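Local coordinates for YkuI protein (Bacillus subtilis, PDB 2BAS) that joins an EAL domain that binds the second messenger cyclic di-GMP, and probably cleaves it as a phosphodiesterase, to a C-terminal signalling-associated domain, at residues Y337-D340 with D344-T347; G348-F351 with E356-Y359. All coordinates share one frame; numbering follows the deposited sequence.

Contact 1 (Y337-D340 with D344-T347); sequences YMCD and DQLT
Tyr337 meets the amide of Gln345 with CB and the CD1 atom of its ring: CB is 3.5 Å from NE2, while CD1 lies 3.6 Å from OE1. The two side chains cross at about a right angle, with ring and amide planes 31° apart. NE2 donates back to Thr347 O (3.1 Å), and OE1 takes a hydrogen bond from Trp368, so the amide is fixed at both ends. Met338 is gripped through its backbone: its N donates to Thr347 OG1 (3.1 Å) and its O accepts from Leu346 N. Thr347 puts its hydroxyl there with OG1 between its own N and carbonyl carbon (chi1 58°). Cys339 makes the single beta bridge, to Gln345, with SG 3.9 Å from Gln345 CA. Asp340 closes the turn: its N donates to Asp344 O (2.9 Å), and OD1 receives Asp344 N (3.1 Å) from above the carboxylate plane. The two carboxylates run side by side, and Asn367 binds Asp344 OD1, which may ease their mutual repulsion. The loop after strand 335-340 thus doubles back along it toward strand 349-353; strand 413-419 pairs with 335-340, the Phe416 and Tyr337 rings meeting about 20° apart, and helix 318-328 touches Met338 and Thr347.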
ATOM      1  N   TYR A 337      18.765  21.473  -3.237  1.00 61.46           N
ATOM      2  CA  TYR A 337      19.869  20.982  -2.395  1.00 60.90           C
ATOM      3  C   TYR A 337      20.643  19.860  -3.112  1.00 62.25           C
ATOM      4  O   TYR A 337      20.135  19.282  -4.081  1.00 62.19           O
ATOM      5  CB  TYR A 337      19.346  20.483  -1.031  1.00 63.53           C
ATOM      6  CG  TYR A 337      18.401  19.292  -1.104  1.00 62.43           C
ATOM      7  CD1 TYR A 337      18.846  17.991  -0.861  1.00 67.21           C
ATOM      8  CD2 TYR A 337      17.073  19.473  -1.432  1.00 63.89           C
ATOM      9  CE1 TYR A 337      17.958  16.900  -0.945  1.00 70.43           C
ATOM     10  CE2 TYR A 337      16.195  18.416  -1.522  1.00 68.55           C
ATOM     11  CZ  TYR A 337      16.626  17.135  -1.278  1.00 70.23           C
ATOM     12  OH  TYR A 337      15.695  16.121  -1.382  1.00 67.51           O
HETATM   13  N   MSE A 338      21.849  19.544  -2.616  1.00 62.12           N
HETATM   14  CA  MSE A 338      22.728  18.504  -3.176  1.00 63.95           C
HETATM   15  C   MSE A 338      23.139  17.436  -2.161  1.00 60.42           C
HETATM   16  O   MSE A 338      23.357  17.749  -0.989  1.00 60.53           O
HETATM   17  CB  MSE A 338      24.011  19.131  -3.732  1.00 63.49           C
HETATM   18  CG  MSE A 338      23.921  19.700  -5.132  1.00 65.30           C
HETATM   19 SE   MSE A 338      25.404  20.945  -5.536  1.00 78.65          SE
HETATM   20  CE  MSE A 338      27.027  19.788  -5.160  1.00 69.99           C
ATOM     21  N   CYS A 339      23.298  16.194  -2.627  1.00 58.57           N
ATOM     22  CA  CYS A 339      23.718  15.066  -1.783  1.00 58.34           C
ATOM     23  C   CYS A 339      24.795  14.217  -2.465  1.00 57.36           C
ATOM     24  O   CYS A 339      24.899  14.240  -3.696  1.00 57.92           O
ATOM     25  CB  CYS A 339      22.528  14.139  -1.500  1.00 60.46           C
ATOM     26  SG  CYS A 339      21.098  14.858  -0.674  1.00 65.56           S
ATOM     27  N   ASP A 340      25.546  13.436  -1.676  1.00 55.42           N
ATOM     28  CA  ASP A 340      26.576  12.505  -2.201  1.00 56.19           C
ATOM     29  C   ASP A 340      26.029  11.073  -2.422  1.00 57.37           C
ATOM     30  O   ASP A 340      24.847  10.833  -2.179  1.00 56.72           O
ATOM     31  CB  ASP A 340      27.867  12.517  -1.347  1.00 53.32           C
ATOM     32  CG  ASP A 340      27.720  11.807   0.013  1.00 55.12           C
ATOM     33  OD1 ASP A 340      26.648  11.220   0.306  1.00 59.30           O
ATOM     34  OD2 ASP A 340      28.706  11.829   0.799  1.00 50.23           O
ATOM     35  N   ASP A 344      24.142  11.731   2.002  1.00 63.87           N
ATOM     36  CA  ASP A 344      24.558  12.852   2.833  1.00 63.07           C
ATOM     37  C   ASP A 344      24.401  14.169   2.079  1.00 62.78           C
ATOM     38  O   ASP A 344      24.963  14.349   1.009  1.00 64.69           O
ATOM     39  CB  ASP A 344      26.000  12.695   3.299  1.00 61.40           C
ATOM     40  CG  ASP A 344      26.164  11.635   4.385  1.00 65.94           C
ATOM     41  OD1 ASP A 344      25.161  11.309   5.055  1.00 65.70           O
ATOM     42  OD2 ASP A 344      27.314  11.146   4.586  1.00 64.34           O
ATOM     43  N   GLN A 345      23.643  15.093   2.655  1.00 61.86           N
ATOM     44  CA  GLN A 345      23.439  16.394   2.054  1.00 62.94           C
ATOM     45  C   GLN A 345      24.736  17.210   2.103  1.00 63.65           C
ATOM     46  O   GLN A 345      25.287  17.430   3.178  1.00 64.83           O
ATOM     47  CB  GLN A 345      22.293  17.110   2.762  1.00 61.42           C
ATOM     48  CG  GLN A 345      21.719  18.237   1.958  1.00 62.28           C
ATOM     49  CD  GLN A 345      20.328  18.650   2.391  1.00 59.69           C
ATOM     50  OE1 GLN A 345      19.487  17.819   2.711  1.00 67.47           O
ATOM     51  NE2 GLN A 345      20.070  19.941   2.363  1.00 59.95           N
ATOM     52  N   LEU A 346      25.228  17.628   0.932  1.00 63.83           N
ATOM     53  CA  LEU A 346      26.494  18.379   0.805  1.00 62.94           C
ATOM     54  C   LEU A 346      26.349  19.896   1.005  1.00 62.70           C
ATOM     55  O   LEU A 346      27.344  20.606   1.128  1.00 63.18           O
ATOM     56  CB  LEU A 346      27.127  18.126  -0.574  1.00 62.26           C
ATOM     57  CG  LEU A 346      27.612  16.727  -0.986  1.00 62.19           C
ATOM     58  CD1 LEU A 346      27.838  16.608  -2.510  1.00 55.16           C
ATOM     59  CD2 LEU A 346      28.865  16.308  -0.214  1.00 46.38           C
ATOM     60  N   THR A 347      25.111  20.379   1.018  1.00 63.07           N
ATOM     61  CA  THR A 347      24.800  21.805   1.103  1.00 63.48           C
ATOM     62  C   THR A 347      23.671  22.044   2.096  1.00 65.45           C
ATOM     63  O   THR A 347      22.954  21.119   2.454  1.00 66.47           O
ATOM     64  CB  THR A 347      24.218  22.316  -0.236  1.00 63.28           C
ATOM     65  OG1 THR A 347      23.047  21.551  -0.563  1.00 61.45           O
ATOM     66  CG2 THR A 347      25.220  22.228  -1.368  1.00 61.84           C
TER

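Contact 2 (G348-F351 with E356-Y359); sequences GNVF and EWIY
Trp357 turns an edge of its indole to strand 349-351: Val350 C and Phe351 N lie in the ring plane at that edge, and the backbone O of Val350 lies near it. CE3 comes 3.4 Å from Phe351 C, and CZ3 reaches Val350 CG2 at 4.1 Å, the two side chains crossing obliquely. The phenol of Tyr359 has Val350 CG1 at its edge, whereas Asn349 O, 3.4 Å from CD1, and Gly348 CA approach it at a slant. With CG opposite its backbone N (chi1 171°), the phenol extends along the start of the neighbouring strand, and Lys323 makes a cation-pi contact with it. Val350 therefore sits between the two aromatic side chains. Alongside these contacts the backbones pair antiparallel. Phe351 and Ile358 form the hydrogen-bonded pair, Phe351 N donating to Ile358 O (2.9 Å) and Ile358 N to Phe351 O (2.6 Å); Val350 and Tyr359 form the non-hydrogen-bonded pair beside it. An alanine in place of Trp357 would probably open a gap beside Val350 and the Phe351 backbone and leave Thr330, which binds the indole NE1, without that partner. The pairing is that of a beta hairpin, strands 349-353 and 356-360, in which the second strand is outermost in the sheet of this chain. Strand 335-340 lies along the other edge of 349-353, and helix 318-328 packs on Val350 through Ile322 and Ala326 and on Trp357 through Ala326, while Phe351 and Ile358 point to the other face.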
ATOM      1  N   GLY A 348      23.482  23.291   2.515  1.00 66.32           N
ATOM      2  CA  GLY A 348      22.245  23.651   3.193  1.00 64.61           C
ATOM      3  C   GLY A 348      21.147  23.609   2.139  1.00 64.50           C
ATOM      4  O   GLY A 348      21.390  23.169   1.007  1.00 64.24           O
ATOM      5  N   ASN A 349      19.943  24.054   2.497  1.00 63.06           N
ATOM      6  CA  ASN A 349      18.857  24.165   1.533  1.00 61.22           C
ATOM      7  C   ASN A 349      18.720  25.605   1.095  1.00 62.11           C
ATOM      8  O   ASN A 349      19.041  26.520   1.866  1.00 63.03           O
ATOM      9  CB  ASN A 349      17.513  23.770   2.158  1.00 61.59           C
ATOM     10  CG  ASN A 349      17.283  22.279   2.196  1.00 61.50           C
ATOM     11  OD1 ASN A 349      18.067  21.496   1.671  1.00 68.86           O
ATOM     12  ND2 ASN A 349      16.198  21.876   2.830  1.00 61.14           N
ATOM     13  N   VAL A 350      18.255  25.812  -0.139  1.00 60.49           N
ATOM     14  CA  VAL A 350      17.707  27.114  -0.518  1.00 60.61           C
ATOM     15  C   VAL A 350      16.220  26.856  -0.676  1.00 60.29           C
ATOM     16  O   VAL A 350      15.826  25.814  -1.214  1.00 59.34           O
ATOM     17  CB  VAL A 350      18.384  27.803  -1.751  1.00 60.46           C
ATOM     18  CG1 VAL A 350      19.866  28.003  -1.481  1.00 62.15           C
ATOM     19  CG2 VAL A 350      18.189  27.028  -3.044  1.00 59.85           C
ATOM     20  N   PHE A 351      15.408  27.775  -0.163  1.00 59.03           N
ATOM     21  CA  PHE A 351      13.980  27.537  -0.015  1.00 60.09           C
ATOM     22  C   PHE A 351      13.220  28.792  -0.383  1.00 60.70           C
ATOM     23  O   PHE A 351      13.591  29.890   0.033  1.00 61.29           O
ATOM     24  CB  PHE A 351      13.700  27.109   1.435  1.00 61.24           C
ATOM     25  CG  PHE A 351      12.253  26.861   1.750  1.00 62.17           C
ATOM     26  CD1 PHE A 351      11.655  25.648   1.433  1.00 64.63           C
ATOM     27  CD2 PHE A 351      11.496  27.827   2.403  1.00 66.00           C
ATOM     28  CE1 PHE A 351      10.312  25.399   1.742  1.00 64.19           C
ATOM     29  CE2 PHE A 351      10.147  27.591   2.714  1.00 68.75           C
ATOM     30  CZ  PHE A 351       9.557  26.367   2.383  1.00 63.01           C
ATOM     31  N   GLU A 356      10.322  34.799  -2.080  1.00 66.78           N
ATOM     32  CA  GLU A 356      11.708  35.219  -1.844  1.00 65.10           C
ATOM     33  C   GLU A 356      12.548  34.028  -1.364  1.00 63.96           C
ATOM     34  O   GLU A 356      12.145  33.308  -0.448  1.00 63.92           O
ATOM     35  CB  GLU A 356      11.763  36.357  -0.810  1.00 65.08           C
ATOM     36  CG  GLU A 356      10.829  37.545  -1.081  1.00 65.45           C
ATOM     37  CD  GLU A 356      11.392  38.580  -2.053  1.00 68.96           C
ATOM     38  OE1 GLU A 356      10.653  39.529  -2.396  1.00 69.74           O
ATOM     39  OE2 GLU A 356      12.568  38.467  -2.465  1.00 69.79           O
ATOM     40  N   TRP A 357      13.709  33.823  -1.986  1.00 63.04           N
ATOM     41  CA  TRP A 357      14.575  32.678  -1.661  1.00 62.36           C
ATOM     42  C   TRP A 357      15.308  32.859  -0.345  1.00 62.80           C
ATOM     43  O   TRP A 357      15.786  33.947  -0.033  1.00 62.23           O
ATOM     44  CB  TRP A 357      15.571  32.387  -2.788  1.00 60.15           C
ATOM     45  CG  TRP A 357      14.917  31.800  -3.970  1.00 59.08           C
ATOM     46  CD1 TRP A 357      14.470  32.465  -5.079  1.00 58.31           C
ATOM     47  CD2 TRP A 357      14.592  30.421  -4.166  1.00 59.29           C
ATOM     48  NE1 TRP A 357      13.895  31.579  -5.963  1.00 60.55           N
ATOM     49  CE2 TRP A 357      13.958  30.317  -5.428  1.00 58.53           C
ATOM     50  CE3 TRP A 357      14.775  29.259  -3.402  1.00 59.74           C
ATOM     51  CZ2 TRP A 357      13.508  29.095  -5.944  1.00 57.00           C
ATOM     52  CZ3 TRP A 357      14.326  28.037  -3.919  1.00 61.07           C
ATOM     53  CH2 TRP A 357      13.697  27.971  -5.180  1.00 58.26           C
ATOM     54  N   ILE A 358      15.390  31.772   0.411  1.00 62.98           N
ATOM     55  CA  ILE A 358      16.005  31.769   1.728  1.00 64.80           C
ATOM     56  C   ILE A 358      17.092  30.692   1.796  1.00 63.52           C
ATOM     57  O   ILE A 358      17.114  29.788   0.979  1.00 64.03           O
ATOM     58  CB  ILE A 358      14.901  31.631   2.811  1.00 66.78           C
ATOM     59  CG1 ILE A 358      14.332  33.020   3.119  1.00 67.08           C
ATOM     60  CG2 ILE A 358      15.408  30.970   4.097  1.00 68.36           C
ATOM     61  CD1 ILE A 358      12.915  33.008   3.653  1.00 74.72           C
ATOM     62  N   TYR A 359      18.019  30.817   2.736  1.00 63.38           N
ATOM     63  CA  TYR A 359      19.094  29.852   2.865  1.00 63.52           C
ATOM     64  C   TYR A 359      19.081  29.218   4.242  1.00 62.90           C
ATOM     65  O   TYR A 359      19.193  29.907   5.258  1.00 63.07           O
ATOM     66  CB  TYR A 359      20.454  30.500   2.572  1.00 64.92           C
ATOM     67  CG  TYR A 359      21.642  29.613   2.894  1.00 67.71           C
ATOM     68  CD1 TYR A 359      21.872  28.416   2.193  1.00 67.32           C
ATOM     69  CD2 TYR A 359      22.538  29.964   3.897  1.00 71.66           C
ATOM     70  CE1 TYR A 359      22.966  27.599   2.492  1.00 63.10           C
ATOM     71  CE2 TYR A 359      23.636  29.152   4.201  1.00 72.26           C
ATOM     72  CZ  TYR A 359      23.840  27.975   3.496  1.00 67.72           C
ATOM     73  OH  TYR A 359      24.932  27.187   3.812  1.00 71.94           O
TER

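Contacts 1 and 2 follow each other along the chain, and both belong to the antiparallel sheet of the C-terminal domain: 344-347 runs directly into 348-351, and Tyr337 CB lies 3.2 Å from Asn349 OD1. Contact 1 is the more buried, lying next to the middle of the sheet; there a strand meets an irregular loop, and polar atoms do much of the holding, through backbone bonds, a threonine hydroxyl, a glutamine amide and an aspartate carboxylate that takes a backbone N-H. Contact 2, at the sheet's outer strand, is partly buried and joins two regular strands by backbone pairing, with apolar and aromatic side chains packed beside it. Helix 318-328 touches both.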